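Local structure of alpha-amylase/trypsin inhibitor (Eleusine coracana, 1B1U) at residues D18-Y23 against P95-E100; R46-I51 against E58-L63. The protein inhibits both alpha-amylase and serine proteases of the trypsin type, and may protect ragi seeds against hydrolytic enzymes. One frame throughout, in Å; residues are numbered along the deposited sequence.

Overall arrangement
Both contacts belong to the interior of one small helical domain, each centred about 5 Å from the centre of the chain. Their own centres are about 8 Å apart. Contact 2 joins two successive helices, 37-50 and 53-64. Contact 1 brings residues 95-100 back to helix 19-29, and contact 2 is nested along the chain within the loop that contact 1 closes. The two contacts also touch. Asp-18 OD1 lies 2.8 Å from Gln-47 NE2, a probable hydrogen bond, and Val-98 packs on Leu-48 while Pro-95 packs on Val-60.

Contact 1: D18-Y23 against P95-E100; sequences DSCRWY and PKLVTE
Cys-20 and Tyr-23 of helix 19-29 meet Leu-97 across the buried interior of this four-helix, five-disulfide inhibitor of the cereal trypsin/alpha-amylase inhibitor family. Residues 95-100 follow helix 87-93, and a type I beta turn runs from Lys-96 to Thr-99. The join is small and apolar, with 116 Å² buried in all. The nearest backbones are those of Cys-20 and Leu-97, whose CA atoms are 8.7 Å apart.

At the start of the helix, the backbone N of Ser-19 hydrogen-bonds to Gln-47 OE1 on helix 37-50. Cys-20 points toward the turn, and its CB lies 4.2 Å from Leu-97 CD1. Its SG forms the disulfide with Cys-44, which ties this helix to helix 37-50. Tyr-23 has CG anti to the backbone N (chi1 167°), which carries the ring out toward the turn. Leu-97 CD2 meets the edge of that ring in its plane, 3.8 Å from CE2 and 3.9 Å from CD2 of Tyr-23. Leu-97 and Tyr-23 lie alongside each other, pointing opposite ways. The phenol OH hydrogen-bonds to Glu-102 OE1, which fixes the polar end of the ring, while the leucine methyl only packs against the edge. Leu-63 of helix 53-64 touches both Cys-20 and Leu-97 and adds a third apolar surface.

The turn carries its own polar bonds. Backbone hydrogen bonds also link Leu-97 to Cys-103 and Val-98 to Leu-105. Lys-96 O accepts both the N-H and the hydroxyl of Thr-99. The backbone N of Thr-99 is 2.9 Å from Lys-96 O. Thr-99 OG1 comes closer to Lys-96 O, a short contact whose exact length should not be pressed; it lies in the carbonyl plane on a lone pair, with a C=O...OG1 angle of 144°.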
loop_
_atom_site.group_PDB
_atom_site.type_symbol
_atom_site.label_atom_id
_atom_site.label_comp_id
_atom_site.label_asym_id
_atom_site.label_seq_id
_atom_site.Cartn_x
_atom_site.Cartn_y
_atom_site.Cartn_z
ATOM N N ASP A 18 0.812 6.531 1.947
ATOM C CA ASP A 18 0.731 7.583 0.947
ATOM C C ASP A 18 2.004 7.592 0.118
ATOM O O ASP A 18 1.973 7.851 -1.085
ATOM C CB ASP A 18 0.555 8.948 1.609
ATOM C CG ASP A 18 1.203 9.020 2.970
ATOM O OD1 ASP A 18 1.034 8.061 3.748
ATOM O OD2 ASP A 18 1.880 10.032 3.260
ATOM N N SER A 19 3.119 7.313 0.786
ATOM C CA SER A 19 4.442 7.278 0.173
ATOM C C SER A 19 4.618 6.086 -0.740
ATOM O O SER A 19 5.569 6.020 -1.514
ATOM C CB SER A 19 5.518 7.237 1.254
ATOM O OG SER A 19 5.823 8.549 1.685
ATOM N N CYS A 20 3.707 5.135 -0.631
ATOM C CA CYS A 20 3.747 3.948 -1.458
ATOM C C CYS A 20 3.057 4.179 -2.805
ATOM O O CYS A 20 3.149 3.351 -3.702
ATOM C CB CYS A 20 3.073 2.794 -0.725
ATOM S SG CYS A 20 4.027 2.149 0.682
ATOM N N ARG A 21 2.367 5.307 -2.943
ATOM C CA ARG A 21 1.657 5.615 -4.184
ATOM C C ARG A 21 2.634 5.957 -5.292
ATOM O O ARG A 21 2.523 5.473 -6.423
ATOM C CB ARG A 21 0.696 6.797 -3.987
ATOM C CG ARG A 21 -0.218 7.058 -5.188
ATOM C CD ARG A 21 0.346 8.128 -6.116
ATOM N NE ARG A 21 -0.337 8.175 -7.410
ATOM C CZ ARG A 21 -0.614 7.108 -8.156
ATOM N NH1 ARG A 21 -0.267 5.895 -7.746
ATOM N NH2 ARG A 21 -1.261 7.250 -9.304
ATOM N N TRP A 22 3.590 6.813 -4.963
ATOM C CA TRP A 22 4.579 7.212 -5.935
ATOM C C TRP A 22 5.635 6.129 -6.159
ATOM O O TRP A 22 6.280 6.092 -7.206
ATOM C CB TRP A 22 5.201 8.538 -5.508
ATOM C CG TRP A 22 4.304 9.708 -5.827
ATOM C CD1 TRP A 22 3.959 10.725 -4.989
ATOM C CD2 TRP A 22 3.651 9.984 -7.080
ATOM N NE1 TRP A 22 3.137 11.620 -5.636
ATOM C CE2 TRP A 22 2.933 11.191 -6.922
ATOM C CE3 TRP A 22 3.606 9.329 -8.320
ATOM C CZ2 TRP A 22 2.176 11.761 -7.954
ATOM C CZ3 TRP A 22 2.855 9.898 -9.350
ATOM C CH2 TRP A 22 2.150 11.103 -9.156
ATOM N N TYR A 23 5.799 5.231 -5.196
ATOM C CA TYR A 23 6.767 4.161 -5.353
ATOM C C TYR A 23 6.169 3.035 -6.187
ATOM O O TYR A 23 6.866 2.430 -7.000
ATOM C CB TYR A 23 7.224 3.615 -3.995
ATOM C CG TYR A 23 7.976 2.310 -4.126
ATOM C CD1 TYR A 23 9.210 2.255 -4.783
ATOM C CD2 TYR A 23 7.415 1.115 -3.687
ATOM C CE1 TYR A 23 9.848 1.039 -5.006
ATOM C CE2 TYR A 23 8.050 -0.107 -3.907
ATOM C CZ TYR A 23 9.263 -0.136 -4.571
ATOM O OH TYR A 23 9.857 -1.349 -4.833
ATOM N N PRO A 95 -0.179 -5.487 -3.843
ATOM C CA PRO A 95 -0.162 -6.547 -2.817
ATOM C C PRO A 95 1.178 -7.301 -2.683
ATOM O O PRO A 95 1.274 -8.299 -1.967
ATOM C CB PRO A 95 -1.296 -7.499 -3.230
ATOM C CG PRO A 95 -2.034 -6.817 -4.332
ATOM C CD PRO A 95 -1.160 -5.752 -4.911
ATOM N N LYS A 96 2.208 -6.835 -3.377
ATOM C CA LYS A 96 3.497 -7.504 -3.312
ATOM C C LYS A 96 4.425 -6.694 -2.418
ATOM O O LYS A 96 5.538 -7.118 -2.121
ATOM C CB LYS A 96 4.110 -7.649 -4.718
ATOM C CG LYS A 96 3.237 -8.364 -5.755
ATOM C CD LYS A 96 3.079 -9.840 -5.447
ATOM C CE LYS A 96 1.757 -10.391 -5.997
ATOM N NZ LYS A 96 1.278 -11.629 -5.297
ATOM N N LEU A 97 3.955 -5.531 -1.982
ATOM C CA LEU A 97 4.758 -4.670 -1.132
ATOM C C LEU A 97 5.211 -5.357 0.151
ATOM O O LEU A 97 6.152 -4.915 0.804
ATOM C CB LEU A 97 3.979 -3.402 -0.780
ATOM C CG LEU A 97 3.703 -2.375 -1.879
ATOM C CD1 LEU A 97 2.716 -1.349 -1.333
ATOM C CD2 LEU A 97 4.990 -1.686 -2.326
ATOM N N VAL A 98 4.553 -6.444 0.522
ATOM C CA VAL A 98 4.921 -7.126 1.748
ATOM C C VAL A 98 5.829 -8.333 1.500
ATOM O O VAL A 98 6.321 -8.951 2.441
ATOM C CB VAL A 98 3.662 -7.585 2.536
ATOM C CG1 VAL A 98 2.638 -6.443 2.623
ATOM C CG2 VAL A 98 3.052 -8.801 1.877
ATOM N N THR A 99 6.060 -8.670 0.239
ATOM C CA THR A 99 6.908 -9.808 -0.069
ATOM C C THR A 99 8.378 -9.566 0.270
ATOM O O THR A 99 8.855 -8.421 0.318
ATOM C CB THR A 99 6.796 -10.207 -1.554
ATOM O OG1 THR A 99 7.123 -9.081 -2.380
ATOM C CG2 THR A 99 5.390 -10.687 -1.862
ATOM N N GLU A 100 9.079 -10.672 0.509
ATOM C CA GLU A 100 10.495 -10.667 0.864
ATOM C C GLU A 100 11.323 -9.811 -0.093
ATOM O O GLU A 100 12.080 -8.945 0.340
ATOM C CB GLU A 100 11.022 -12.112 0.908
ATOM C CG GLU A 100 12.363 -12.352 0.215
ATOM C CD GLU A 100 13.559 -11.929 1.055
ATOM O OE1 GLU A 100 13.983 -12.722 1.929
ATOM O OE2 GLU A 100 14.080 -10.807 0.837
#

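Contact 2: R46-I51 against E58-L63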
loop_
_atom_site.group_PDB
_atom_site.type_symbol
_atom_site.label_atom_id
_atom_site.label_comp_id
_atom_site.label_asym_id
_atom_site.label_seq_id
_atom_site.Cartn_x
_atom_site.Cartn_y
_atom_site.Cartn_z
ATOM N N ARG A 46 8.527 1.829 5.108
ATOM C CA ARG A 46 8.608 2.363 6.473
ATOM C C ARG A 46 7.210 2.488 7.044
ATOM O O ARG A 46 6.986 2.252 8.224
ATOM C CB ARG A 46 9.261 3.747 6.464
ATOM C CG ARG A 46 9.908 4.153 7.771
ATOM C CD ARG A 46 10.962 5.231 7.535
ATOM N NE ARG A 46 12.308 4.672 7.378
ATOM C CZ ARG A 46 13.335 5.329 6.844
ATOM N NH1 ARG A 46 13.174 6.575 6.409
ATOM N NH2 ARG A 46 14.527 4.745 6.754
ATOM N N GLN A 47 6.273 2.868 6.183
ATOM C CA GLN A 47 4.888 3.037 6.573
ATOM C C GLN A 47 4.188 1.697 6.782
ATOM O O GLN A 47 3.412 1.536 7.723
ATOM C CB GLN A 47 4.174 3.872 5.518
ATOM C CG GLN A 47 4.595 5.340 5.541
ATOM C CD GLN A 47 3.798 6.175 4.573
ATOM O OE1 GLN A 47 3.437 5.705 3.493
ATOM N NE2 GLN A 47 3.507 7.422 4.950
ATOM N N LEU A 48 4.478 0.732 5.918
ATOM C CA LEU A 48 3.884 -0.598 6.015
ATOM C C LEU A 48 4.357 -1.343 7.261
ATOM O O LEU A 48 3.697 -2.268 7.734
ATOM C CB LEU A 48 4.249 -1.419 4.772
ATOM C CG LEU A 48 3.143 -2.084 3.954
ATOM C CD1 LEU A 48 3.624 -3.448 3.504
ATOM C CD2 LEU A 48 1.864 -2.198 4.772
ATOM N N GLU A 49 5.516 -0.944 7.769
ATOM C CA GLU A 49 6.127 -1.551 8.951
ATOM C C GLU A 49 5.459 -1.023 10.209
ATOM O O GLU A 49 5.108 -1.779 11.114
ATOM C CB GLU A 49 7.623 -1.205 8.991
ATOM C CG GLU A 49 8.560 -2.391 9.186
ATOM C CD GLU A 49 9.906 -2.192 8.502
ATOM O OE1 GLU A 49 10.660 -1.278 8.905
ATOM O OE2 GLU A 49 10.213 -2.953 7.559
ATOM N N ALA A 50 5.314 0.297 10.250
ATOM C CA ALA A 50 4.695 0.999 11.366
ATOM C C ALA A 50 3.394 0.300 11.726
ATOM O O ALA A 50 3.101 0.051 12.897
ATOM C CB ALA A 50 4.426 2.452 10.972
ATOM N N ILE A 51 2.630 -0.016 10.690
ATOM C CA ILE A 51 1.358 -0.698 10.832
ATOM C C ILE A 51 1.615 -2.100 11.373
ATOM O O ILE A 51 2.610 -2.732 11.026
ATOM C CB ILE A 51 0.633 -0.802 9.451
ATOM C CG1 ILE A 51 0.350 0.596 8.908
ATOM C CG2 ILE A 51 -0.672 -1.581 9.580
ATOM C CD1 ILE A 51 -0.046 0.593 7.461
ATOM N N GLU A 58 -4.638 -5.152 4.829
ATOM C CA GLU A 58 -5.828 -4.303 4.713
ATOM C C GLU A 58 -5.412 -2.920 4.256
ATOM O O GLU A 58 -6.054 -2.323 3.397
ATOM C CB GLU A 58 -6.558 -4.219 6.067
ATOM C CG GLU A 58 -7.759 -3.254 6.139
ATOM C CD GLU A 58 -8.749 -3.429 5.001
ATOM O OE1 GLU A 58 -8.910 -4.554 4.493
ATOM O OE2 GLU A 58 -9.381 -2.431 4.613
ATOM N N ALA A 59 -4.324 -2.426 4.842
ATOM C CA ALA A 59 -3.757 -1.117 4.524
ATOM C C ALA A 59 -3.350 -1.022 3.054
ATOM O O ALA A 59 -3.414 0.056 2.445
ATOM C CB ALA A 59 -2.543 -0.851 5.408
ATOM N N VAL A 60 -2.914 -2.144 2.489
ATOM C CA VAL A 60 -2.509 -2.182 1.088
ATOM C C VAL A 60 -3.764 -2.137 0.217
ATOM O O VAL A 60 -3.809 -1.398 -0.759
ATOM C CB VAL A 60 -1.668 -3.453 0.772
ATOM C CG1 VAL A 60 -1.470 -3.611 -0.738
ATOM C CG2 VAL A 60 -0.311 -3.339 1.447
ATOM N N ARG A 61 -4.778 -2.917 0.583
ATOM C CA ARG A 61 -6.040 -2.927 -0.161
ATOM C C ARG A 61 -6.622 -1.522 -0.188
ATOM O O ARG A 61 -7.154 -1.075 -1.207
ATOM C CB ARG A 61 -7.048 -3.879 0.492
ATOM C CG ARG A 61 -8.289 -4.163 -0.353
ATOM C CD ARG A 61 -9.474 -4.608 0.517
ATOM N NE ARG A 61 -9.805 -3.610 1.528
ATOM C CZ ARG A 61 -10.416 -2.467 1.247
ATOM N NH1 ARG A 61 -10.757 -2.198 0.002
ATOM N NH2 ARG A 61 -10.660 -1.578 2.195
ATOM N N ILE A 62 -6.514 -0.817 0.932
ATOM C CA ILE A 62 -7.045 0.540 1.009
ATOM C C ILE A 62 -6.285 1.455 0.056
ATOM O O ILE A 62 -6.850 2.402 -0.495
ATOM C CB ILE A 62 -6.928 1.136 2.443
ATOM C CG1 ILE A 62 -7.582 0.215 3.477
ATOM C CG2 ILE A 62 -7.578 2.504 2.477
ATOM C CD1 ILE A 62 -7.450 0.724 4.929
ATOM N N LEU A 63 -4.992 1.181 -0.116
ATOM C CA LEU A 63 -4.153 1.981 -1.008
ATOM C C LEU A 63 -4.681 1.836 -2.423
ATOM O O LEU A 63 -4.806 2.812 -3.160
ATOM C CB LEU A 63 -2.698 1.495 -0.958
ATOM C CG LEU A 63 -1.685 2.037 -1.977
ATOM C CD1 LEU A 63 -1.563 3.568 -1.882
ATOM C CD2 LEU A 63 -0.340 1.363 -1.718
#
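Leu-48 and Ala-59 mark the nearest backbone approach of the two segments, with CA atoms 7.8 Å apart. Residues 46-50 end helix 37-50, and Ile-51 is the first residue to leave helical angles. Residues 58-63 lie within helix 53-64. These successive helices are joined by a short connection, and the segments run in broadly opposite senses but well away from antiparallel.

The contact is apolar and buries 126 Å². Ile-51 points toward the second helix, with CG1 anti to its carbonyl carbon (chi1 -61°). Ile-51 CD1 ends 3.5 Å from Ala-59 CB, and the small methyl takes the tip of the longer chain. The Leu-48 chain passes Val-60 at a slant, its CD2 4.1 Å from CG2 of Val-60. On the second helix Arg-61 grips Glu-58 side-on. Arg-61 NH2 makes a salt bridge to Glu-58 OE2 at 2.9 Å, and NE of Arg-61 binds OE1 of Glu-58 at 3.2 Å in a nearly straight bond (170°).

Arg-56 of helix 53-64 binds the carbonyls of Leu-48 and Glu-49 at the end of helix 37-50. Val-60 touches Leu-117. Arg-61 and Ile-62 pack on Val-67 of strand 67-68.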